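Local coordinates for protein putative phosphomannomutase (Thermus thermophilus, PDB 1TUO) that probably interconverts sugar phosphates as a magnesium-dependent mutase of the phosphohexose mutase family, at residues Gly195-His199 with Val200-Ile204. Numbering follows the deposited sequence.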
ATOM      1  N   GLY A 195      12.002  -9.315 -12.449  1.00 27.81           N
ATOM      2  CA  GLY A 195      13.346  -8.906 -12.099  1.00 27.55           C
ATOM      3  C   GLY A 195      13.877  -9.641 -10.882  1.00 27.46           C
ATOM      4  O   GLY A 195      14.969 -10.205 -10.928  1.00 28.44           O
ATOM      5  N   PHE A 196      13.110  -9.643  -9.796  1.00 26.30           N
ATOM      6  CA  PHE A 196      13.534 -10.320  -8.572  1.00 25.20           C
ATOM      7  C   PHE A 196      13.824 -11.802  -8.790  1.00 25.81           C
ATOM      8  O   PHE A 196      14.833 -12.324  -8.313  1.00 26.39           O
ATOM      9  CB  PHE A 196      12.472 -10.204  -7.479  1.00 23.58           C
ATOM     10  CG  PHE A 196      12.725 -11.108  -6.305  1.00 22.03           C
ATOM     11  CD1 PHE A 196      13.673 -10.774  -5.345  1.00 23.14           C
ATOM     12  CD2 PHE A 196      12.066 -12.331  -6.199  1.00 23.23           C
ATOM     13  CE1 PHE A 196      13.964 -11.645  -4.295  1.00 23.18           C
ATOM     14  CE2 PHE A 196      12.348 -13.212  -5.154  1.00 21.03           C
ATOM     15  CZ  PHE A 196      13.301 -12.868  -4.200  1.00 22.37           C
ATOM     16  N   LEU A 197      12.918 -12.478  -9.485  1.00 26.04           N
ATOM     17  CA  LEU A 197      13.064 -13.904  -9.747  1.00 27.74           C
ATOM     18  C   LEU A 197      14.303 -14.183 -10.588  1.00 29.30           C
ATOM     19  O   LEU A 197      15.078 -15.098 -10.288  1.00 29.02           O
ATOM     20  CB  LEU A 197      11.816 -14.435 -10.452  1.00 26.13           C
ATOM     21  CG  LEU A 197      10.538 -14.407  -9.607  1.00 25.51           C
ATOM     22  CD1 LEU A 197       9.334 -14.733 -10.480  1.00 25.15           C
ATOM     23  CD2 LEU A 197      10.655 -15.399  -8.453  1.00 26.48           C
ATOM     24  N   ARG A 198      14.483 -13.400 -11.645  1.00 30.36           N
ATOM     25  CA  ARG A 198      15.638 -13.568 -12.512  1.00 32.26           C
ATOM     26  C   ARG A 198      16.887 -13.288 -11.687  1.00 31.93           C
ATOM     27  O   ARG A 198      17.928 -13.910 -11.887  1.00 32.79           O
ATOM     28  CB  ARG A 198      15.552 -12.605 -13.699  1.00 33.28           C
ATOM     29  CG  ARG A 198      16.845 -12.449 -14.485  1.00 36.51           C
ATOM     30  CD  ARG A 198      17.246 -10.984 -14.513  1.00 39.53           C
ATOM     31  NE  ARG A 198      17.359 -10.453 -13.156  1.00 41.38           N
ATOM     32  CZ  ARG A 198      17.312  -9.161 -12.848  1.00 42.05           C
ATOM     33  NH1 ARG A 198      17.152  -8.251 -13.803  1.00 42.60           N
ATOM     34  NH2 ARG A 198      17.427  -8.780 -11.584  1.00 41.25           N
ATOM     35  N   HIS A 199      16.763 -12.359 -10.744  1.00 31.59           N
ATOM     36  CA  HIS A 199      17.873 -11.984  -9.876  1.00 30.95           C
ATOM     37  C   HIS A 199      18.353 -13.136  -8.993  1.00 32.16           C
ATOM     38  O   HIS A 199      19.554 -13.280  -8.746  1.00 31.29           O
ATOM     39  CB  HIS A 199      17.469 -10.814  -8.979  1.00 30.58           C
ATOM     40  CG  HIS A 199      18.528 -10.410  -8.001  1.00 29.60           C
ATOM     41  ND1 HIS A 199      19.600  -9.616  -8.351  1.00 30.27           N
ATOM     42  CD2 HIS A 199      18.685 -10.696  -6.687  1.00 29.39           C
ATOM     43  CE1 HIS A 199      20.369  -9.429  -7.294  1.00 29.03           C
ATOM     44  NE2 HIS A 199      19.837 -10.073  -6.271  1.00 31.47           N
ATOM     45  N   VAL A 200      17.413 -13.945  -8.511  1.00 31.38           N
ATOM     46  CA  VAL A 200      17.747 -15.074  -7.649  1.00 32.14           C
ATOM     47  C   VAL A 200      17.800 -16.409  -8.396  1.00 31.04           C
ATOM     48  O   VAL A 200      17.918 -17.464  -7.776  1.00 31.85           O
ATOM     49  CB  VAL A 200      16.742 -15.205  -6.486  1.00 32.32           C
ATOM     50  CG1 VAL A 200      16.872 -14.014  -5.548  1.00 33.84           C
ATOM     51  CG2 VAL A 200      15.325 -15.302  -7.029  1.00 33.00           C
ATOM     52  N   GLY A 201      17.702 -16.351  -9.721  1.00 31.30           N
ATOM     53  CA  GLY A 201      17.754 -17.539 -10.572  1.00 32.21           C
ATOM     54  C   GLY A 201      16.557 -18.482 -10.432  1.00 33.68           C
ATOM     55  O   GLY A 201      16.674 -19.683 -10.682  1.00 32.54           O
ATOM     56  N   LEU A 202      15.409 -17.944 -10.034  1.00 33.61           N
ATOM     57  CA  LEU A 202      14.213 -18.768  -9.888  1.00 33.48           C
ATOM     58  C   LEU A 202      13.445 -18.786 -11.201  1.00 34.01           C
ATOM     59  O   LEU A 202      12.996 -17.746 -11.689  1.00 33.22           O
ATOM     60  CB  LEU A 202      13.334 -18.240  -8.751  1.00 34.99           C
ATOM     61  CG  LEU A 202      13.808 -18.622  -7.342  1.00 35.06           C
ATOM     62  CD1 LEU A 202      12.804 -18.139  -6.306  1.00 35.68           C
ATOM     63  CD2 LEU A 202      14.001 -20.126  -7.247  1.00 35.59           C
ATOM     64  N   GLU A 203      13.294 -19.978 -11.771  1.00 32.61           N
ATOM     65  CA  GLU A 203      12.610 -20.126 -13.048  1.00 34.59           C
ATOM     66  C   GLU A 203      11.096 -20.193 -12.933  1.00 33.46           C
ATOM     67  O   GLU A 203      10.462 -21.092 -13.486  1.00 34.32           O
ATOM     68  CB  GLU A 203      13.134 -21.366 -13.775  1.00 35.83           C
ATOM     69  CG  GLU A 203      14.643 -21.349 -13.981  1.00 38.99           C
ATOM     70  CD  GLU A 203      15.109 -20.192 -14.847  1.00 40.23           C
ATOM     71  OE1 GLU A 203      16.309 -19.854 -14.781  1.00 40.01           O
ATOM     72  OE2 GLU A 203      14.285 -19.628 -15.601  1.00 40.00           O
ATOM     73  N   ILE A 204      10.519 -19.247 -12.202  1.00 31.66           N
ATOM     74  CA  ILE A 204       9.074 -19.190 -12.049  1.00 30.04           C
ATOM     75  C   ILE A 204       8.585 -18.271 -13.163  1.00 28.61           C
ATOM     76  O   ILE A 204       9.032 -17.131 -13.278  1.00 27.95           O
ATOM     77  CB  ILE A 204       8.668 -18.605 -10.683  1.00 29.94           C
ATOM     78  CG1 ILE A 204       9.123 -19.544  -9.561  1.00 30.96           C
ATOM     79  CG2 ILE A 204       7.155 -18.395 -10.635  1.00 28.43           C
ATOM     80  CD1 ILE A 204       8.773 -19.062  -8.163  1.00 30.45           C
TER
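Val200 sets its CG2 methyl over one face of the Phe196 ring, 4.1 Å above the plane and displaced toward the rim, while its other methyl, CG1, lies 4.0 Å from Phe196 CE1. The two residues meet at a Schellman motif, which ends helix 192-199 and turns the chain toward strand 206-209, an outermost strand of the sheet in the second alpha/beta/alpha domain. Phe196 has CG anti to the backbone N (chi1 168°), which swings the ring forward along the helix to meet Val200, with Phe161 and Leu164 of helix 157-165 also against it. The Arg198 guanidinium has Gly195 C over one face and His199 CB in plane at its edge, and its NH2 forms a salt bridge with Glu158. The ring of His199 meets the backbone N of Val200 obliquely, and its NE2 is hydrogen-bonded to Glu162. Gly201, at positive phi (68°), is the C-prime residue; its N makes a weak bond to Arg198 O, and Leu202 N donates a hydrogen bond to Leu197 O (2.9 Å). Beside this bond Leu197 and Leu202 form the apolar pair of the motif, crossing at about a right angle with CD2 of Leu197 3.9 Å from Leu202 CB; CD1 of the same fork approaches Ile204 CB equally closely. With an alanine at Leu197 the whole fork is lost, and Leu202 and Ile204 would probably lose their packing against this helix end. Leu197 CD1 also lies 3.7 Å from Ile204 O.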